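PDB 6E0K: cyclic UMP-AMP synthase from Rhodothermus marinus SG0.5JP17-172, which makes the cyclic dinucleotide 3',3'-cUAMP from UTP and ATP, a second messenger of a CBASS antiphage defence system whose effectors kill infected cells and abort the infection. Local coordinates for residues A[62-67]-A[131-136]; A[151-156]-A[164-169]. All coordinates share one frame; numbering follows the deposited sequence.

Both interactions lie in one mixed beta sheet of the nucleotidyltransferase, with their centres about 7 Å apart. Interaction 1 closes first along the chain. It joins strand 61-68 to strand 127-138. Interaction 2 follows, and pairs strand 150-157 with strand 162-166 and also packs it against the start of helix 168-181. Strands 127-138 and 150-157 are antiparallel neighbours, so the two contacts touch directly. Ile134 O lies 2.8 Å from Thr154 N, a probable hydrogen bond across the seam. The sheet thus runs on from Asp62, which binds magnesium and UTP at one end of interaction 1, to Asn166, a UTP-binding residue in interaction 2.

Interaction 1 of 2, residues A[62-67]-A[131-136]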
# COMPACT_ATOMS: atom_id res chain seq x y z
N ASP A 62 -1.93 2.73 -8.79
CA ASP A 62 -2.39 3.52 -7.65
C ASP A 62 -1.65 4.86 -7.62
O ASP A 62 -0.46 4.91 -7.29
CB ASP A 62 -2.19 2.76 -6.35
CG ASP A 62 -2.97 1.46 -6.32
OD1 ASP A 62 -4.18 1.48 -6.60
OD2 ASP A 62 -2.35 0.41 -6.04
N VAL A 63 -2.36 5.94 -7.96
CA VAL A 63 -1.78 7.27 -8.08
C VAL A 63 -2.32 8.14 -6.96
O VAL A 63 -3.52 8.09 -6.65
CB VAL A 63 -2.11 7.89 -9.45
CG1 VAL A 63 -1.49 9.28 -9.59
CG2 VAL A 63 -1.66 6.95 -10.58
N VAL A 64 -1.45 8.94 -6.36
CA VAL A 64 -1.83 9.90 -5.33
C VAL A 64 -1.68 11.31 -5.89
O VAL A 64 -0.61 11.67 -6.40
CB VAL A 64 -0.97 9.74 -4.07
CG1 VAL A 64 -1.45 10.71 -2.99
CG2 VAL A 64 -1.03 8.31 -3.54
N VAL A 65 -2.74 12.10 -5.80
CA VAL A 65 -2.73 13.50 -6.20
C VAL A 65 -2.93 14.31 -4.93
O VAL A 65 -4.04 14.32 -4.36
CB VAL A 65 -3.81 13.78 -7.26
CG1 VAL A 65 -3.90 15.26 -7.56
CG2 VAL A 65 -3.45 13.03 -8.55
N GLN A 66 -1.87 14.94 -4.44
CA GLN A 66 -1.84 15.47 -3.07
C GLN A 66 -1.59 16.97 -3.08
O GLN A 66 -0.58 17.44 -3.62
CB GLN A 66 -0.76 14.75 -2.25
CG GLN A 66 -0.59 15.35 -0.86
CD GLN A 66 0.32 14.52 0.02
OE1 GLN A 66 0.25 13.29 0.01
NE2 GLN A 66 1.16 15.19 0.82
N LEU A 67 -2.51 17.72 -2.47
CA LEU A 67 -2.35 19.16 -2.33
C LEU A 67 -1.49 19.45 -1.11
O LEU A 67 -1.76 18.93 -0.02
CB LEU A 67 -3.72 19.82 -2.17
CG LEU A 67 -3.68 21.34 -2.10
CD1 LEU A 67 -3.23 21.88 -3.43
CD2 LEU A 67 -5.04 21.90 -1.68
N VAL A 131 -6.20 8.70 -5.91
CA VAL A 131 -6.62 9.19 -4.60
C VAL A 131 -6.35 10.69 -4.55
O VAL A 131 -5.19 11.13 -4.64
CB VAL A 131 -5.89 8.46 -3.47
CG1 VAL A 131 -6.24 9.11 -2.13
CG2 VAL A 131 -6.28 7.00 -3.44
N VAL A 132 -7.41 11.48 -4.43
CA VAL A 132 -7.31 12.93 -4.32
C VAL A 132 -7.28 13.28 -2.84
O VAL A 132 -8.20 12.93 -2.10
CB VAL A 132 -8.48 13.62 -5.03
CG1 VAL A 132 -8.41 15.11 -4.82
CG2 VAL A 132 -8.49 13.27 -6.51
N CYS A 133 -6.21 13.94 -2.40
CA CYS A 133 -6.03 14.11 -0.96
C CYS A 133 -5.32 15.42 -0.66
O CYS A 133 -4.76 16.05 -1.55
CB CYS A 133 -5.26 12.94 -0.35
SG CYS A 133 -3.62 12.66 -1.08
N ILE A 134 -5.35 15.82 0.61
CA ILE A 134 -4.63 16.98 1.09
C ILE A 134 -3.63 16.52 2.14
O ILE A 134 -3.88 15.55 2.88
CB ILE A 134 -5.59 18.05 1.66
CG1 ILE A 134 -6.48 18.61 0.55
CG2 ILE A 134 -4.82 19.18 2.33
CD1 ILE A 134 -7.41 19.69 1.04
N GLN A 135 -2.48 17.18 2.19
CA GLN A 135 -1.48 16.88 3.20
C GLN A 135 -2.12 16.88 4.59
O GLN A 135 -2.94 17.74 4.90
CB GLN A 135 -0.37 17.92 3.13
CG GLN A 135 0.78 17.70 4.09
CD GLN A 135 1.77 18.85 4.05
OE1 GLN A 135 1.99 19.53 5.05
NE2 GLN A 135 2.34 19.10 2.88
N TYR A 136 -1.77 15.89 5.40
CA TYR A 136 -2.24 15.79 6.78
C TYR A 136 -1.02 15.83 7.69
O TYR A 136 -0.04 15.13 7.44
CB TYR A 136 -3.02 14.49 7.01
CG TYR A 136 -3.56 14.38 8.41
CD1 TYR A 136 -4.78 14.96 8.74
CD2 TYR A 136 -2.86 13.71 9.41
CE1 TYR A 136 -5.30 14.86 10.04
CE2 TYR A 136 -3.36 13.61 10.69
CZ TYR A 136 -4.58 14.18 11.00
OH TYR A 136 -5.06 14.07 12.28
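Val131 opens the pairing by giving its backbone N to Val63 O, at 2.8 Å. Val131 O takes Val65 N at 2.9 Å. The Val131 side chain lies on the same sheet face as Val64, Gln66 and Cys133. Its outside neighbours there include Thr118, which binds UTP, and Phe155.

Val132 turns to the other face, with Val65 and Leu67, where helix 92-107 covers the sheet. Its CA makes a CH contact with Val65 O, which also accepts Cys133 N at 2.9 Å.

Cys133 brings the closest side-chain approach. SG sits between its own backbone N and carbonyl carbon (chi1 58°). This turns the sulfur across to the first strand, 3.5 Å from Val64 CG1 and 3.7 Å from Gln66 CB. The Cys133 carbonyl holds Leu67 N, and the CA of Gln66 adds a CH contact.

The two strands run parallel, with a 42° twist between their directions, in the nucleotidyltransferase core. Magnesium is bound by Asp60, Asp62 and Asp129. Asp60 just precedes strand 61-68, while Asp62 and Asp129 lie near the starts of the paired strands.

Ile134 packs beside Leu67. Its CG1 branch, next to its own backbone N, lies 4.1 Å from Leu67 CB. Trp92 also touches Ile134 on this face.

Gln135 N closes the row of backbone bonds on Leu67 O. Its side chain passes obliquely by that of Gln66, with Gln66 NE2 3.9 Å from Gln135 CB and the amide planes 69° apart. Both NE2 groups reach Asn68 OD1, at the end of the first strand. Tyr44 OH holds Gln66 OE1, and Arg137 NE holds Gln135 OE1.

Interaction 2 of 2, residues A[151-156]-A[164-169]; sequences EGMTFY and VVNYPK
Val164 and Phe155 lie side by side and point the same way. The valine sits over one face of the ring, with its CB 3.9 Å from the ring centroid. This is a CH-pi contact, offset toward the rim at CZ. The Phe155 CG stands between its own backbone N and carbonyl carbon. This torsion (chi1 52°) lays the ring alongside Val164 of the neighbouring strand. Val164 N also bonds to Phe155 O, at 3.0 Å. Val164 O accepts two donors. Phe155 N comes in the carbonyl plane, and Thr154 OG1 comes from above that plane, 2.6 Å from Val164 O. The hydroxyl bond probably helps to hold the Thr154 side chain in its rotation, with OG1 anti to its backbone N.

These are the two strands of an antiparallel beta hairpin, with Phe155-Val164 and Met153-Asn166 as hydrogen-bonded pairs and Thr154-Val165 as the non-hydrogen-bonded pair between them. Asn166 binds UTP, and the Phe155 side chain lies close to that of Lys117, another UTP-binding residue.

The backbones of Met153 and Asn166 bond both ways: Met153 N to Asn166 O and Asn166 N to Met153 O, each 2.9 Å. The methionine chain bends at chi2 and chi3. It crosses the asparagine, with SD 3.9 Å from Asn166 CB. Met153 CG also touches Pro168 CD, where the second strand gives way to helix 168-181. The other flank of Met153 meets Cys133 and Gln66 of the central strands.

Tyr167, the N-cap residue of the helix, sets its ring edge at Glu151 O, and its CD2 lies 3.5 Å from Gly152 CA. Two residues further, Lys169 NZ forms a salt bridge with Glu151 OE2, 3.1 Å away, on the syn side of the carboxylate. Glu42 gives the lysine a second carboxylate partner.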
# COMPACT_ATOMS: atom_id res chain seq x y z
N GLU A 151 3.99 13.54 8.65
CA GLU A 151 3.22 13.92 7.47
C GLU A 151 2.54 12.70 6.87
O GLU A 151 3.20 11.67 6.62
CB GLU A 151 4.09 14.59 6.41
CG GLU A 151 3.26 15.16 5.27
CD GLU A 151 4.09 15.52 4.05
OE1 GLU A 151 5.02 16.34 4.20
OE2 GLU A 151 3.81 14.98 2.96
N GLY A 152 1.24 12.82 6.64
CA GLY A 152 0.46 11.88 5.85
C GLY A 152 -0.39 12.65 4.86
O GLY A 152 -0.03 13.73 4.40
N MET A 153 -1.54 12.06 4.53
CA MET A 153 -2.51 12.74 3.69
C MET A 153 -3.89 12.28 4.12
O MET A 153 -4.04 11.29 4.84
CB MET A 153 -2.27 12.46 2.19
CG MET A 153 -2.12 10.99 1.82
SD MET A 153 -3.71 10.14 1.75
CE MET A 153 -3.39 8.93 0.44
N THR A 154 -4.90 13.02 3.68
CA THR A 154 -6.26 12.69 4.09
C THR A 154 -7.25 13.02 2.98
O THR A 154 -7.00 13.90 2.14
CB THR A 154 -6.63 13.42 5.40
OG1 THR A 154 -7.87 12.91 5.91
CG2 THR A 154 -6.75 14.91 5.17
N PHE A 155 -8.37 12.31 3.00
CA PHE A 155 -9.44 12.55 2.04
C PHE A 155 -10.76 12.22 2.72
O PHE A 155 -10.80 11.50 3.71
CB PHE A 155 -9.25 11.73 0.75
CG PHE A 155 -9.03 10.26 0.99
CD1 PHE A 155 -7.76 9.77 1.22
CD2 PHE A 155 -10.10 9.37 1.00
CE1 PHE A 155 -7.54 8.41 1.46
CE2 PHE A 155 -9.89 8.02 1.22
CZ PHE A 155 -8.60 7.54 1.45
N TYR A 156 -11.83 12.79 2.18
CA TYR A 156 -13.18 12.59 2.71
C TYR A 156 -13.88 11.52 1.89
O TYR A 156 -13.63 11.37 0.69
CB TYR A 156 -13.97 13.91 2.66
CG TYR A 156 -15.29 13.92 3.39
CD1 TYR A 156 -15.36 13.78 4.77
CD2 TYR A 156 -16.48 14.11 2.69
CE1 TYR A 156 -16.58 13.82 5.44
CE2 TYR A 156 -17.70 14.15 3.35
CZ TYR A 156 -17.75 14.00 4.72
OH TYR A 156 -18.97 14.04 5.37
N VAL A 164 -10.34 9.76 6.06
CA VAL A 164 -9.33 8.73 6.10
C VAL A 164 -7.97 9.41 6.10
O VAL A 164 -7.75 10.35 5.33
CB VAL A 164 -9.45 7.78 4.89
CG1 VAL A 164 -8.35 6.71 4.94
CG2 VAL A 164 -10.83 7.14 4.85
N VAL A 165 -7.07 8.94 6.95
CA VAL A 165 -5.69 9.41 6.97
C VAL A 165 -4.77 8.25 6.61
O VAL A 165 -4.85 7.19 7.24
CB VAL A 165 -5.31 10.00 8.34
CG1 VAL A 165 -3.85 10.43 8.33
CG2 VAL A 165 -6.23 11.18 8.69
N ASN A 166 -3.93 8.45 5.60
CA ASN A 166 -2.96 7.45 5.19
C ASN A 166 -1.56 8.06 5.19
O ASN A 166 -1.39 9.28 5.18
CB ASN A 166 -3.26 6.89 3.79
CG ASN A 166 -4.53 6.05 3.75
OD1 ASN A 166 -5.05 5.60 4.77
ND2 ASN A 166 -5.02 5.83 2.54
N TYR A 167 -0.56 7.19 5.16
CA TYR A 167 0.85 7.60 5.20
C TYR A 167 1.66 6.87 4.14
O TYR A 167 2.64 6.19 4.45
CB TYR A 167 1.43 7.34 6.59
CG TYR A 167 0.72 8.06 7.71
CD1 TYR A 167 -0.36 7.48 8.37
CD2 TYR A 167 1.14 9.32 8.11
CE1 TYR A 167 -1.01 8.17 9.42
CE2 TYR A 167 0.51 10.00 9.14
CZ TYR A 167 -0.56 9.43 9.78
OH TYR A 167 -1.17 10.14 10.80
N PRO A 168 1.29 7.01 2.86
CA PRO A 168 1.98 6.23 1.82
C PRO A 168 3.46 6.56 1.68
O PRO A 168 4.25 5.66 1.35
CB PRO A 168 1.21 6.58 0.55
CG PRO A 168 0.65 7.96 0.82
CD PRO A 168 0.30 7.94 2.29
N LYS A 169 3.86 7.81 1.92
CA LYS A 169 5.28 8.13 1.80
C LYS A 169 6.10 7.41 2.86
O LYS A 169 7.22 6.96 2.58
CB LYS A 169 5.49 9.64 1.92
CG LYS A 169 4.80 10.43 0.83
CD LYS A 169 5.10 11.90 1.00
CE LYS A 169 4.48 12.72 -0.12
NZ LYS A 169 4.72 14.18 0.08